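Local coordinates for putative NADPH:quinone oxidoreductase (Ralstonia eutropha, PDB 3IUP), which binds NADPH and probably uses it to reduce quinones or related acceptors, as other quinone oxidoreductases of the medium-chain dehydrogenase/reductase superfamily do, at residues L158-L169 / W309-I318; T242-G251 / Q282-P293. All blocks are in the same frame, centred on the assembly; numbering follows the deposited sequence.

Contact 1: residues L158-L169 / W309-I318. With NDP (NADPH dihydro-nicotinamide-adenine-dinucleotide phosphate), chain C; EDO (1,2-ethanediol), chain E; ACT (acetate ion), chain H; ACT (acetate ion), chain I.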
loop_
_atom_site.group_PDB
_atom_site.type_symbol
_atom_site.label_atom_id
_atom_site.label_comp_id
_atom_site.label_asym_id
_atom_site.label_seq_id
_atom_site.Cartn_x
_atom_site.Cartn_y
_atom_site.Cartn_z
ATOM N N LEU A 158 -9.629 -2.966 -21.310
ATOM C CA LEU A 158 -10.117 -1.973 -20.377
ATOM C C LEU A 158 -9.160 -1.839 -19.215
ATOM O O LEU A 158 -9.076 -0.769 -18.636
ATOM C CB LEU A 158 -11.522 -2.250 -19.871
ATOM C CG LEU A 158 -12.564 -2.155 -20.961
ATOM C CD1 LEU A 158 -13.950 -2.631 -20.427
ATOM C CD2 LEU A 158 -12.654 -0.747 -21.648
ATOM N N THR A 159 -8.464 -2.912 -18.848
ATOM C CA THR A 159 -7.476 -2.819 -17.795
ATOM C C THR A 159 -6.332 -1.955 -18.274
ATOM O O THR A 159 -5.859 -1.105 -17.519
ATOM C CB THR A 159 -7.017 -4.190 -17.335
ATOM O OG1 THR A 159 -8.151 -4.906 -16.812
ATOM C CG2 THR A 159 -5.941 -4.133 -16.252
ATOM N N ALA A 160 -5.877 -2.157 -19.505
ATOM C CA ALA A 160 -4.769 -1.347 -20.030
ATOM C C ALA A 160 -5.175 0.112 -20.063
ATOM O O ALA A 160 -4.429 0.986 -19.611
ATOM C CB ALA A 160 -4.321 -1.830 -21.392
ATOM N N LEU A 161 -6.355 0.391 -20.594
ATOM C CA LEU A 161 -6.844 1.760 -20.564
ATOM C C LEU A 161 -7.027 2.252 -19.133
ATOM O O LEU A 161 -6.767 3.434 -18.832
ATOM C CB LEU A 161 -8.161 1.869 -21.343
ATOM C CG LEU A 161 -7.981 1.722 -22.848
ATOM C CD1 LEU A 161 -9.353 1.497 -23.472
ATOM C CD2 LEU A 161 -7.265 2.949 -23.452
ATOM N N GLY A 162 -7.478 1.397 -18.246
ATOM C CA GLY A 162 -7.656 1.780 -16.872
ATOM C C GLY A 162 -6.397 2.129 -16.120
ATOM O O GLY A 162 -6.421 2.937 -15.199
HETATM N N MSE A 163 -5.290 1.514 -16.508
HETATM C CA MSE A 163 -3.971 1.910 -15.944
HETATM C C MSE A 163 -3.660 3.348 -16.304
HETATM O O MSE A 163 -3.237 4.110 -15.454
HETATM C CB MSE A 163 -2.871 0.978 -16.470
HETATM C CG MSE A 163 -3.066 -0.353 -15.978
HETATM SE SE MSE A 163 -1.637 -1.485 -16.771
HETATM C CE MSE A 163 -2.070 -2.973 -15.826
ATOM N N VAL A 164 -3.846 3.706 -17.568
ATOM C CA VAL A 164 -3.636 5.076 -18.004
ATOM C C VAL A 164 -4.628 6.052 -17.342
ATOM O O VAL A 164 -4.240 7.126 -16.841
ATOM C CB VAL A 164 -3.646 5.200 -19.515
ATOM C CG1 VAL A 164 -3.544 6.675 -19.926
ATOM C CG2 VAL A 164 -2.493 4.352 -20.094
ATOM N N GLU A 165 -5.873 5.621 -17.257
ATOM C CA GLU A 165 -6.898 6.408 -16.545
ATOM C C GLU A 165 -6.556 6.655 -15.064
ATOM O O GLU A 165 -6.637 7.778 -14.591
ATOM C CB GLU A 165 -8.259 5.746 -16.689
ATOM C CG GLU A 165 -9.434 6.673 -16.254
ATOM C CD GLU A 165 -9.932 7.541 -17.418
ATOM O OE1 GLU A 165 -9.313 7.564 -18.493
ATOM O OE2 GLU A 165 -10.962 8.213 -17.230
ATOM N N THR A 166 -6.175 5.610 -14.348
ATOM C CA THR A 166 -5.732 5.698 -12.992
ATOM C C THR A 166 -4.514 6.591 -12.819
ATOM O O THR A 166 -4.502 7.380 -11.922
ATOM C CB THR A 166 -5.396 4.294 -12.406
ATOM O OG1 THR A 166 -6.555 3.441 -12.469
ATOM C CG2 THR A 166 -4.987 4.380 -10.964
HETATM N N MSE A 167 -3.505 6.435 -13.673
HETATM C CA MSE A 167 -2.353 7.322 -13.694
HETATM C C MSE A 167 -2.778 8.806 -13.676
HETATM O O MSE A 167 -2.336 9.619 -12.824
HETATM C CB MSE A 167 -1.560 7.037 -14.965
HETATM C CG MSE A 167 -0.330 7.860 -15.167
HETATM SE SE MSE A 167 0.372 7.664 -16.994
HETATM C CE MSE A 167 -0.836 8.891 -17.844
ATOM N N ARG A 168 -3.634 9.147 -14.626
ATOM C CA ARG A 168 -4.157 10.506 -14.722
ATOM C C ARG A 168 -4.997 10.936 -13.532
ATOM O O ARG A 168 -4.818 12.033 -13.027
ATOM C CB ARG A 168 -4.961 10.649 -15.988
ATOM C CG ARG A 168 -4.093 10.673 -17.235
ATOM C CD ARG A 168 -4.876 10.482 -18.465
ATOM N NE ARG A 168 -4.018 10.711 -19.625
ATOM C CZ ARG A 168 -4.247 10.223 -20.832
ATOM N NH1 ARG A 168 -5.336 9.503 -21.087
ATOM N NH2 ARG A 168 -3.384 10.474 -21.799
ATOM N N LEU A 169 -5.914 10.086 -13.103
ATOM C CA LEU A 169 -6.746 10.385 -11.939
ATOM C C LEU A 169 -5.949 10.631 -10.676
ATOM O O LEU A 169 -6.344 11.445 -9.841
ATOM C CB LEU A 169 -7.785 9.293 -11.680
ATOM C CG LEU A 169 -8.931 9.272 -12.687
ATOM C CD1 LEU A 169 -9.629 7.930 -12.663
ATOM C CD2 LEU A 169 -9.919 10.447 -12.410
ATOM N N TRP A 309 -5.652 -3.677 -7.186
ATOM C CA TRP A 309 -6.374 -2.967 -8.229
ATOM C C TRP A 309 -7.173 -3.981 -9.024
ATOM O O TRP A 309 -6.633 -4.999 -9.464
ATOM C CB TRP A 309 -5.389 -2.204 -9.150
ATOM C CG TRP A 309 -5.968 -1.258 -10.131
ATOM C CD1 TRP A 309 -5.966 0.093 -10.039
ATOM C CD2 TRP A 309 -6.660 -1.575 -11.343
ATOM N NE1 TRP A 309 -6.549 0.640 -11.113
ATOM C CE2 TRP A 309 -7.009 -0.364 -11.935
ATOM C CE3 TRP A 309 -6.966 -2.762 -12.006
ATOM C CZ2 TRP A 309 -7.636 -0.286 -13.158
ATOM C CZ3 TRP A 309 -7.611 -2.700 -13.201
ATOM C CH2 TRP A 309 -7.956 -1.459 -13.780
ATOM N N LEU A 310 -8.464 -3.721 -9.151
ATOM C CA LEU A 310 -9.356 -4.571 -9.936
ATOM C C LEU A 310 -10.181 -3.810 -10.962
ATOM O O LEU A 310 -10.673 -2.701 -10.716
ATOM C CB LEU A 310 -10.304 -5.316 -8.992
ATOM C CG LEU A 310 -9.891 -6.624 -8.341
ATOM C CD1 LEU A 310 -11.038 -7.029 -7.370
ATOM C CD2 LEU A 310 -9.642 -7.696 -9.397
ATOM N N LEU A 311 -10.408 -4.437 -12.118
ATOM C CA LEU A 311 -11.067 -3.765 -13.227
ATOM C C LEU A 311 -12.489 -3.305 -12.876
ATOM O O LEU A 311 -12.870 -2.163 -13.187
ATOM C CB LEU A 311 -11.129 -4.684 -14.479
ATOM C CG LEU A 311 -11.803 -4.090 -15.729
ATOM C CD1 LEU A 311 -11.153 -2.790 -16.275
ATOM C CD2 LEU A 311 -11.901 -5.177 -16.869
ATOM N N PHE A 312 -13.266 -4.183 -12.264
ATOM C CA PHE A 312 -14.708 -3.870 -12.084
ATOM C C PHE A 312 -14.947 -2.730 -11.102
ATOM O O PHE A 312 -15.684 -1.828 -11.428
ATOM C CB PHE A 312 -15.540 -5.106 -11.784
ATOM C CG PHE A 312 -15.952 -5.848 -13.030
ATOM C CD1 PHE A 312 -14.998 -6.392 -13.873
ATOM C CD2 PHE A 312 -17.306 -6.006 -13.366
ATOM C CE1 PHE A 312 -15.354 -7.075 -15.022
ATOM C CE2 PHE A 312 -17.682 -6.707 -14.522
ATOM C CZ PHE A 312 -16.701 -7.230 -15.350
ATOM N N PRO A 313 -14.317 -2.760 -9.931
ATOM C CA PRO A 313 -14.360 -1.571 -9.060
ATOM C C PRO A 313 -13.901 -0.303 -9.770
ATOM O O PRO A 313 -14.461 0.758 -9.543
ATOM C CB PRO A 313 -13.430 -1.962 -7.922
ATOM C CG PRO A 313 -13.530 -3.434 -7.874
ATOM C CD PRO A 313 -13.675 -3.894 -9.270
ATOM N N PHE A 314 -12.895 -0.394 -10.650
ATOM C CA PHE A 314 -12.456 0.760 -11.410
ATOM C C PHE A 314 -13.500 1.324 -12.386
ATOM O O PHE A 314 -13.733 2.518 -12.416
ATOM C CB PHE A 314 -11.103 0.461 -12.123
ATOM C CG PHE A 314 -10.789 1.417 -13.228
ATOM C CD1 PHE A 314 -10.197 2.615 -12.987
ATOM C CD2 PHE A 314 -11.154 1.124 -14.512
ATOM C CE1 PHE A 314 -9.940 3.476 -14.028
ATOM C CE2 PHE A 314 -10.922 1.982 -15.546
ATOM C CZ PHE A 314 -10.325 3.164 -15.303
ATOM N N LEU A 315 -14.133 0.458 -13.182
ATOM C CA LEU A 315 -15.174 0.891 -14.122
ATOM C C LEU A 315 -16.358 1.554 -13.362
ATOM O O LEU A 315 -16.943 2.521 -13.862
ATOM C CB LEU A 315 -15.686 -0.284 -14.950
ATOM C CG LEU A 315 -14.646 -0.922 -15.862
ATOM C CD1 LEU A 315 -15.181 -2.207 -16.506
ATOM C CD2 LEU A 315 -14.199 0.057 -16.850
ATOM N N GLN A 316 -16.657 1.015 -12.197
ATOM C CA GLN A 316 -17.719 1.509 -11.334
ATOM C C GLN A 316 -17.311 2.898 -10.822
ATOM O O GLN A 316 -18.142 3.803 -10.751
ATOM C CB GLN A 316 -17.971 0.536 -10.177
ATOM N N LYS A 317 -16.032 3.087 -10.520
ATOM C CA LYS A 317 -15.544 4.372 -10.056
ATOM C C LYS A 317 -15.603 5.449 -11.115
ATOM O O LYS A 317 -15.998 6.569 -10.805
ATOM C CB LYS A 317 -14.113 4.246 -9.551
ATOM C CG LYS A 317 -13.815 5.085 -8.339
ATOM C CD LYS A 317 -12.621 4.541 -7.557
ATOM C CE LYS A 317 -11.308 5.101 -8.043
ATOM N NZ LYS A 317 -10.317 5.035 -6.922
ATOM N N ILE A 318 -15.250 5.139 -12.358
ATOM C CA ILE A 318 -15.227 6.160 -13.409
ATOM C C ILE A 318 -16.622 6.504 -13.984
ATOM O O ILE A 318 -16.779 7.532 -14.642
ATOM C CB ILE A 318 -14.236 5.815 -14.569
ATOM C CG1 ILE A 318 -14.639 4.546 -15.359
ATOM C CG2 ILE A 318 -12.808 5.696 -13.986
ATOM C CD1 ILE A 318 -13.808 4.334 -16.639
HETATM P PA NDP C . -0.536 -13.401 -20.543
HETATM O O1A NDP C . -0.692 -12.915 -21.898
HETATM O O2A NDP C . -0.835 -14.819 -20.244
HETATM O O5B NDP C . 1.047 -13.088 -20.173
HETATM C C5B NDP C . 1.460 -13.386 -18.835
HETATM C C4B NDP C . 2.847 -12.854 -18.637
HETATM O O4B NDP C . 3.172 -13.143 -17.308
HETATM C C3B NDP C . 3.888 -13.523 -19.549
HETATM O O3B NDP C . 4.760 -12.625 -20.203
HETATM C C2B NDP C . 4.725 -14.372 -18.567
HETATM O O2B NDP C . 6.111 -14.457 -18.899
HETATM C C1B NDP C . 4.531 -13.593 -17.274
HETATM N N9A NDP C . 4.686 -14.416 -16.067
HETATM C C8A NDP C . 4.038 -15.612 -15.833
HETATM N N7A NDP C . 4.353 -16.038 -14.598
HETATM C C5A NDP C . 5.199 -15.114 -14.013
HETATM C C6A NDP C . 5.850 -15.021 -12.767
HETATM N N6A NDP C . 5.807 -15.987 -11.833
HETATM N N1A NDP C . 6.641 -13.921 -12.505
HETATM C C2A NDP C . 6.832 -12.944 -13.431
HETATM N N3A NDP C . 6.193 -13.036 -14.646
HETATM C C4A NDP C . 5.397 -14.094 -14.935
HETATM O O3 NDP C . -1.368 -12.583 -19.424
HETATM P PN NDP C . -2.458 -11.496 -19.684
HETATM O O1N NDP C . -2.025 -10.419 -20.540
HETATM O O2N NDP C . -3.787 -12.108 -20.024
HETATM O O5D NDP C . -2.600 -10.900 -18.173
HETATM C C5D NDP C . -1.545 -10.084 -17.642
HETATM C C4D NDP C . -1.767 -9.872 -16.148
HETATM O O4D NDP C . -2.817 -8.891 -16.019
HETATM C C3D NDP C . -2.184 -11.117 -15.338
HETATM O O3D NDP C . -1.580 -11.126 -14.060
HETATM C C2D NDP C . -3.679 -10.892 -15.181
HETATM O O2D NDP C . -4.291 -11.567 -14.093
HETATM C C1D NDP C . -3.682 -9.373 -14.991
HETATM N N1N NDP C . -5.023 -8.760 -15.130
HETATM C C2N NDP C . -5.558 -8.233 -14.002
HETATM C C3N NDP C . -6.800 -7.656 -14.004
HETATM C C7N NDP C . -7.323 -6.951 -12.767
HETATM O O7N NDP C . -8.641 -6.506 -12.825
HETATM N N7N NDP C . -6.617 -6.764 -11.644
HETATM C C4N NDP C . -7.459 -7.349 -15.293
HETATM C C5N NDP C . -6.775 -7.959 -16.491
HETATM C C6N NDP C . -5.570 -8.638 -16.360
HETATM P P2B NDP C . 6.893 -15.903 -18.922
HETATM O O1X NDP C . 6.890 -16.378 -20.381
HETATM O O2X NDP C . 6.242 -16.940 -18.013
HETATM O O3X NDP C . 8.307 -15.554 -18.431
HETATM C C1 EDO E . -9.705 0.207 -8.810
HETATM O O1 EDO E . -10.483 1.228 -8.152
HETATM C C2 EDO E . -8.920 -0.522 -7.740
HETATM O O2 EDO E . -9.531 -1.774 -7.386
HETATM C C ACT H . -7.475 6.961 -20.960
HETATM O O ACT H . -7.663 7.325 -22.183
HETATM O OXT ACT H . -6.982 7.780 -20.104
HETATM C CH3 ACT H . -7.873 5.599 -20.508
HETATM C C ACT I . -5.428 9.797 -24.724
HETATM O O ACT I . -4.888 8.942 -23.967
HETATM O OXT ACT I . -4.896 10.939 -24.721
HETATM C CH3 ACT I . -6.627 9.480 -25.575
#
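At the nicotinamide end of the NADPH site, helix 158-169 meets Trp309 and helix 311-318, and the two helices pack at a crossing angle of 57°. Gly162 gives the closest backbone approach to an aromatic ring: its CA lies 3.4 Å from Phe314 CZ, and the absence of a side chain lets the ring settle against the helix. Phe314 CG is anti to the backbone N (chi1 163°), which sends the ring across the gap; Glu165 CB and CG meet its edge, the carboxylate plane standing almost perpendicular to the ring. Glu165 OE2 goes on to a salt bridge with Arg322. Trp309 contributes the polar link. Its NE1 donates, close to the indole plane, to Thr166 OG1 at 3.1 Å, while that hydroxyl donates in turn to Gly162 O at 2.8 Å. The two bonds fix the rotation of the Thr166 side chain and satisfy the buried indole N-H. At the two ends of the contact, Leu311 CD1 rests 3.7 Å from Leu158 CB and Ile318 CG2 touches Leu169 CD1. The cofactor's carboxamide is read by backbone: N7N donates to Trp309 O and O7N accepts from Leu311 N, both at 2.8 Å. Thr159 OG1, hydrogen-bonded to Val155 O, lies 3.0 Å from NADPH C4N. Helix 183-195 packs behind helix 158-169, helix 320-332 covers Leu158 and Ile318, and strand 243-249 lies against Met163 and Thr166.

Contact 2: residues T242-G251 / Q282-P293. With NDP (NADPH dihydro-nicotinamide-adenine-dinucleotide phosphate), chain C.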
loop_
_atom_site.group_PDB
_atom_site.type_symbol
_atom_site.label_atom_id
_atom_site.label_comp_id
_atom_site.label_asym_id
_atom_site.label_seq_id
_atom_site.Cartn_x
_atom_site.Cartn_y
_atom_site.Cartn_z
ATOM N N THR A 242 5.801 7.665 -11.751
ATOM C CA THR A 242 5.587 7.551 -10.301
ATOM C C THR A 242 4.417 6.642 -9.910
ATOM O O THR A 242 4.078 6.537 -8.723
ATOM C CB THR A 242 5.463 8.938 -9.656
ATOM O OG1 THR A 242 4.413 9.695 -10.250
ATOM C CG2 THR A 242 6.779 9.748 -9.811
ATOM N N ILE A 243 3.822 5.978 -10.887
ATOM C CA ILE A 243 2.846 4.908 -10.652
ATOM C C ILE A 243 3.232 3.666 -11.427
ATOM O O ILE A 243 3.712 3.763 -12.571
ATOM C CB ILE A 243 1.392 5.382 -11.007
ATOM C CG1 ILE A 243 0.345 4.333 -10.611
ATOM C CG2 ILE A 243 1.205 5.783 -12.489
ATOM C CD1 ILE A 243 -1.129 4.883 -10.686
ATOM N N ALA A 244 3.091 2.514 -10.788
ATOM C CA ALA A 244 3.397 1.240 -11.401
ATOM C C ALA A 244 2.226 0.317 -11.253
ATOM O O ALA A 244 1.575 0.279 -10.177
ATOM C CB ALA A 244 4.664 0.562 -10.722
ATOM N N PHE A 245 2.047 -0.521 -12.269
ATOM C CA PHE A 245 1.152 -1.658 -12.189
ATOM C C PHE A 245 1.951 -2.931 -12.279
ATOM O O PHE A 245 2.620 -3.181 -13.309
ATOM C CB PHE A 245 0.117 -1.583 -13.279
ATOM C CG PHE A 245 -0.844 -0.463 -13.083
ATOM C CD1 PHE A 245 -0.527 0.790 -13.488
ATOM C CD2 PHE A 245 -2.067 -0.703 -12.438
ATOM C CE1 PHE A 245 -1.437 1.855 -13.244
ATOM C CE2 PHE A 245 -2.928 0.305 -12.196
ATOM C CZ PHE A 245 -2.631 1.565 -12.593
ATOM N N ASP A 246 1.926 -3.687 -11.190
ATOM C CA ASP A 246 2.691 -4.907 -11.056
ATOM C C ASP A 246 1.796 -6.154 -11.144
ATOM O O ASP A 246 0.934 -6.374 -10.299
ATOM C CB ASP A 246 3.445 -4.894 -9.773
ATOM C CG ASP A 246 4.186 -6.205 -9.513
ATOM O OD1 ASP A 246 4.771 -6.769 -10.469
ATOM O OD2 ASP A 246 4.188 -6.630 -8.358
ATOM N N ALA A 247 2.063 -6.991 -12.136
ATOM C CA ALA A 247 1.306 -8.211 -12.343
ATOM C C ALA A 247 1.842 -9.347 -11.510
ATOM O O ALA A 247 1.167 -10.380 -11.368
ATOM C CB ALA A 247 1.342 -8.613 -13.845
ATOM N N THR A 248 3.050 -9.175 -10.957
ATOM C CA THR A 248 3.698 -10.261 -10.241
ATOM C C THR A 248 3.162 -10.437 -8.830
ATOM O O THR A 248 2.777 -11.545 -8.425
ATOM C CB THR A 248 5.219 -10.153 -10.295
ATOM O OG1 THR A 248 5.699 -9.031 -9.547
ATOM C CG2 THR A 248 5.659 -10.067 -11.787
ATOM N N GLY A 249 3.081 -9.323 -8.112
ATOM C CA GLY A 249 2.479 -9.296 -6.789
ATOM C C GLY A 249 3.408 -9.755 -5.686
ATOM O O GLY A 249 3.856 -8.989 -4.806
ATOM N N GLY A 250 3.711 -11.053 -5.697
ATOM C CA GLY A 250 4.770 -11.550 -4.888
ATOM C C GLY A 250 6.157 -11.098 -5.223
ATOM O O GLY A 250 6.397 -10.354 -6.181
ATOM N N GLY A 251 7.100 -11.549 -4.414
ATOM C CA GLY A 251 8.468 -11.232 -4.596
ATOM C C GLY A 251 8.839 -9.775 -4.361
ATOM O O GLY A 251 8.224 -9.080 -3.548
ATOM N N GLN A 282 3.269 5.240 -6.240
ATOM C CA GLN A 282 2.197 4.265 -6.051
ATOM C C GLN A 282 2.474 2.974 -6.852
ATOM O O GLN A 282 2.748 3.064 -8.040
ATOM C CB GLN A 282 0.867 4.855 -6.495
ATOM C CG GLN A 282 -0.358 3.949 -6.304
ATOM C CD GLN A 282 -0.693 3.674 -4.845
ATOM O OE1 GLN A 282 -0.476 4.496 -3.965
ATOM N NE2 GLN A 282 -1.222 2.478 -4.588
ATOM N N VAL A 283 2.342 1.815 -6.217
ATOM C CA VAL A 283 2.408 0.516 -6.930
ATOM C C VAL A 283 1.111 -0.210 -6.720
ATOM O O VAL A 283 0.742 -0.455 -5.563
ATOM C CB VAL A 283 3.565 -0.354 -6.471
ATOM C CG1 VAL A 283 3.478 -1.771 -7.192
ATOM C CG2 VAL A 283 4.900 0.330 -6.788
ATOM N N TYR A 284 0.393 -0.524 -7.790
ATOM C CA TYR A 284 -0.789 -1.373 -7.712
ATOM C C TYR A 284 -0.401 -2.805 -8.069
ATOM O O TYR A 284 0.161 -3.049 -9.141
ATOM C CB TYR A 284 -1.853 -0.845 -8.616
ATOM C CG TYR A 284 -2.546 0.365 -8.055
ATOM C CD1 TYR A 284 -3.324 0.252 -6.931
ATOM C CD2 TYR A 284 -2.437 1.634 -8.676
ATOM C CE1 TYR A 284 -3.996 1.347 -6.412
ATOM C CE2 TYR A 284 -3.112 2.738 -8.165
ATOM C CZ TYR A 284 -3.874 2.580 -7.027
ATOM O OH TYR A 284 -4.563 3.620 -6.449
ATOM N N LEU A 285 -0.719 -3.744 -7.177
ATOM C CA LEU A 285 -0.502 -5.156 -7.452
ATOM C C LEU A 285 -1.819 -5.605 -8.096
ATOM O O LEU A 285 -2.799 -5.863 -7.401
ATOM C CB LEU A 285 -0.187 -5.919 -6.196
ATOM C CG LEU A 285 0.976 -5.433 -5.348
ATOM C CD1 LEU A 285 1.313 -6.418 -4.188
ATOM C CD2 LEU A 285 2.210 -5.096 -6.168
ATOM N N TYR A 286 -1.872 -5.669 -9.416
ATOM C CA TYR A 286 -3.106 -6.002 -10.134
ATOM C C TYR A 286 -3.109 -7.470 -10.588
ATOM O O TYR A 286 -4.085 -7.955 -11.136
ATOM C CB TYR A 286 -3.361 -5.028 -11.309
ATOM C CG TYR A 286 -2.612 -5.389 -12.560
ATOM C CD1 TYR A 286 -1.247 -5.181 -12.661
ATOM C CD2 TYR A 286 -3.268 -5.937 -13.636
ATOM C CE1 TYR A 286 -0.563 -5.489 -13.814
ATOM C CE2 TYR A 286 -2.595 -6.279 -14.794
ATOM C CZ TYR A 286 -1.239 -6.087 -14.866
ATOM O OH TYR A 286 -0.608 -6.439 -16.035
ATOM N N GLY A 287 -2.011 -8.163 -10.366
ATOM C CA GLY A 287 -1.951 -9.598 -10.606
ATOM C C GLY A 287 -1.181 -10.277 -9.521
ATOM O O GLY A 287 -0.573 -9.650 -8.631
ATOM N N GLY A 288 -1.202 -11.588 -9.569
ATOM C CA GLY A 288 -0.453 -12.378 -8.635
ATOM C C GLY A 288 0.264 -13.523 -9.288
ATOM O O GLY A 288 0.290 -14.642 -8.730
ATOM N N LEU A 289 0.921 -13.239 -10.414
ATOM C CA LEU A 289 1.628 -14.263 -11.154
ATOM C C LEU A 289 2.657 -14.938 -10.291
ATOM O O LEU A 289 2.814 -16.156 -10.424
ATOM C CB LEU A 289 2.295 -13.720 -12.414
ATOM C CG LEU A 289 1.262 -13.154 -13.404
ATOM C CD1 LEU A 289 1.971 -12.236 -14.409
ATOM C CD2 LEU A 289 0.449 -14.225 -14.089
ATOM N N ASP A 290 3.318 -14.179 -9.404
ATOM C CA ASP A 290 4.323 -14.664 -8.476
ATOM C C ASP A 290 3.643 -14.929 -7.148
ATOM O O ASP A 290 3.238 -13.988 -6.441
ATOM C CB ASP A 290 5.459 -13.655 -8.349
ATOM C CG ASP A 290 6.565 -14.066 -7.390
ATOM O OD1 ASP A 290 6.385 -14.952 -6.536
ATOM O OD2 ASP A 290 7.625 -13.424 -7.438
ATOM N N THR A 291 3.501 -16.205 -6.795
ATOM C CA THR A 291 2.733 -16.558 -5.618
ATOM C C THR A 291 3.534 -16.538 -4.309
ATOM O O THR A 291 2.992 -16.859 -3.250
ATOM C CB THR A 291 2.058 -17.953 -5.805
ATOM O OG1 THR A 291 3.087 -18.907 -5.969
ATOM C CG2 THR A 291 1.059 -17.951 -7.010
ATOM N N SER A 292 4.794 -16.182 -4.342
ATOM C CA SER A 292 5.582 -16.067 -3.110
ATOM C C SER A 292 5.180 -14.802 -2.287
ATOM O O SER A 292 4.485 -13.950 -2.819
ATOM C CB SER A 292 7.072 -15.968 -3.403
ATOM O OG SER A 292 7.468 -14.733 -3.973
ATOM N N PRO A 293 5.600 -14.754 -1.011
ATOM C CA PRO A 293 5.383 -13.523 -0.214
ATOM C C PRO A 293 5.965 -12.288 -0.894
ATOM O O PRO A 293 7.047 -12.322 -1.538
ATOM C CB PRO A 293 6.173 -13.760 1.056
ATOM C CG PRO A 293 6.354 -15.307 1.146
ATOM C CD PRO A 293 6.470 -15.713 -0.314
HETATM P PA NDP C . -0.536 -13.401 -20.543
HETATM O O1A NDP C . -0.692 -12.915 -21.898
HETATM O O2A NDP C . -0.835 -14.819 -20.244
HETATM O O5B NDP C . 1.047 -13.088 -20.173
HETATM C C5B NDP C . 1.460 -13.386 -18.835
HETATM C C4B NDP C . 2.847 -12.854 -18.637
HETATM O O4B NDP C . 3.172 -13.143 -17.308
HETATM C C3B NDP C . 3.888 -13.523 -19.549
HETATM O O3B NDP C . 4.760 -12.625 -20.203
HETATM C C2B NDP C . 4.725 -14.372 -18.567
HETATM O O2B NDP C . 6.111 -14.457 -18.899
HETATM C C1B NDP C . 4.531 -13.593 -17.274
HETATM N N9A NDP C . 4.686 -14.416 -16.067
HETATM C C8A NDP C . 4.038 -15.612 -15.833
HETATM N N7A NDP C . 4.353 -16.038 -14.598
HETATM C C5A NDP C . 5.199 -15.114 -14.013
HETATM C C6A NDP C . 5.850 -15.021 -12.767
HETATM N N6A NDP C . 5.807 -15.987 -11.833
HETATM N N1A NDP C . 6.641 -13.921 -12.505
HETATM C C2A NDP C . 6.832 -12.944 -13.431
HETATM N N3A NDP C . 6.193 -13.036 -14.646
HETATM C C4A NDP C . 5.397 -14.094 -14.935
HETATM O O3 NDP C . -1.368 -12.583 -19.424
HETATM P PN NDP C . -2.458 -11.496 -19.684
HETATM O O1N NDP C . -2.025 -10.419 -20.540
HETATM O O2N NDP C . -3.787 -12.108 -20.024
HETATM O O5D NDP C . -2.600 -10.900 -18.173
HETATM C C5D NDP C . -1.545 -10.084 -17.642
HETATM C C4D NDP C . -1.767 -9.872 -16.148
HETATM O O4D NDP C . -2.817 -8.891 -16.019
HETATM C C3D NDP C . -2.184 -11.117 -15.338
HETATM O O3D NDP C . -1.580 -11.126 -14.060
HETATM C C2D NDP C . -3.679 -10.892 -15.181
HETATM O O2D NDP C . -4.291 -11.567 -14.093
HETATM C C1D NDP C . -3.682 -9.373 -14.991
HETATM N N1N NDP C . -5.023 -8.760 -15.130
HETATM C C2N NDP C . -5.558 -8.233 -14.002
HETATM C C3N NDP C . -6.800 -7.656 -14.004
HETATM C C7N NDP C . -7.323 -6.951 -12.767
HETATM O O7N NDP C . -8.641 -6.506 -12.825
HETATM N N7N NDP C . -6.617 -6.764 -11.644
HETATM C C4N NDP C . -7.459 -7.349 -15.293
HETATM C C5N NDP C . -6.775 -7.959 -16.491
HETATM C C6N NDP C . -5.570 -8.638 -16.360
HETATM P P2B NDP C . 6.893 -15.903 -18.922
HETATM O O1X NDP C . 6.890 -16.378 -20.381
HETATM O O2X NDP C . 6.242 -16.940 -18.013
HETATM O O3X NDP C . 8.307 -15.554 -18.431
#
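Strands 243-246 and 282-285 run parallel, 4.7 Å apart at their closest and inclined by 17°, with Ile243 beside Gln282 and Asp246 beside Leu285. Gln282 N to Thr242 O opens a regular series of bonds that runs through Ala244 and Tyr284 to Asp246 N and Tyr284 O (2.8 Å, 172° at the hydrogen). Tyr286 N then bonds to Asp246 O before the register shifts by two residues, and Leu289 N and Asp290 N take up Ala247 O and Thr248 O. On one face Phe245 and Tyr284 lie side by side, their planes modestly tilted but the rings so displaced that they scarcely overlap (centroids 5.6 Å apart), while Ile243 CD1 meets the edge of the Tyr284 ring, 3.9 Å from CE2. On the other, Ala244 CB touches Val283 CG2. This is the strand pairing of a Rossmann-type beta-alpha-beta unit whose connecting helix is 253-266; as in that fold, the cofactor lies over the C-terminal strand ends. There Asp246 forms an Asx turn: OD1 accepts Thr248 OG1 on its syn lone pair at 2.6 Å; the backbone N-H groups of Thr248, to OD1, and Gly249, to OD2, both come from above the carboxylate plane. Tyr286, with CG between backbone N and carbonyl carbon (chi1 83°), brings its ring over to Ala247 and the nicotinamide riboside; its OH bonds to His177. Tyr286 O accepts from NADPH N7N at 2.8 Å, and Leu289 CD1 lies 3.3 Å from O4B of the adenosine ribose.

How the contacts relate
Contact 2 is nested within the chain loop that contact 1 closes: helix 158-169 comes first, then 242-251, 282-293 and finally 309-318. Their centres are 16 Å apart, yet they meet directly, since helix 158-169 lies against the parallel six-stranded sheet that holds both strands of contact 2. Met163 packs on Phe245 and Tyr286, Met167 on Ile243, and Trp309 stands edge-to-face with Phe245 and Tyr284. One NADPH spans both: its carboxamide nitrogen bonds to backbone carbonyls from each, so together they define the nicotinamide end, and contact 2 alone continues to the adenosine half. Both also touch the second subunit, contact 1 through Leu310 and contact 2 around Leu285 and Ser292-Pro293.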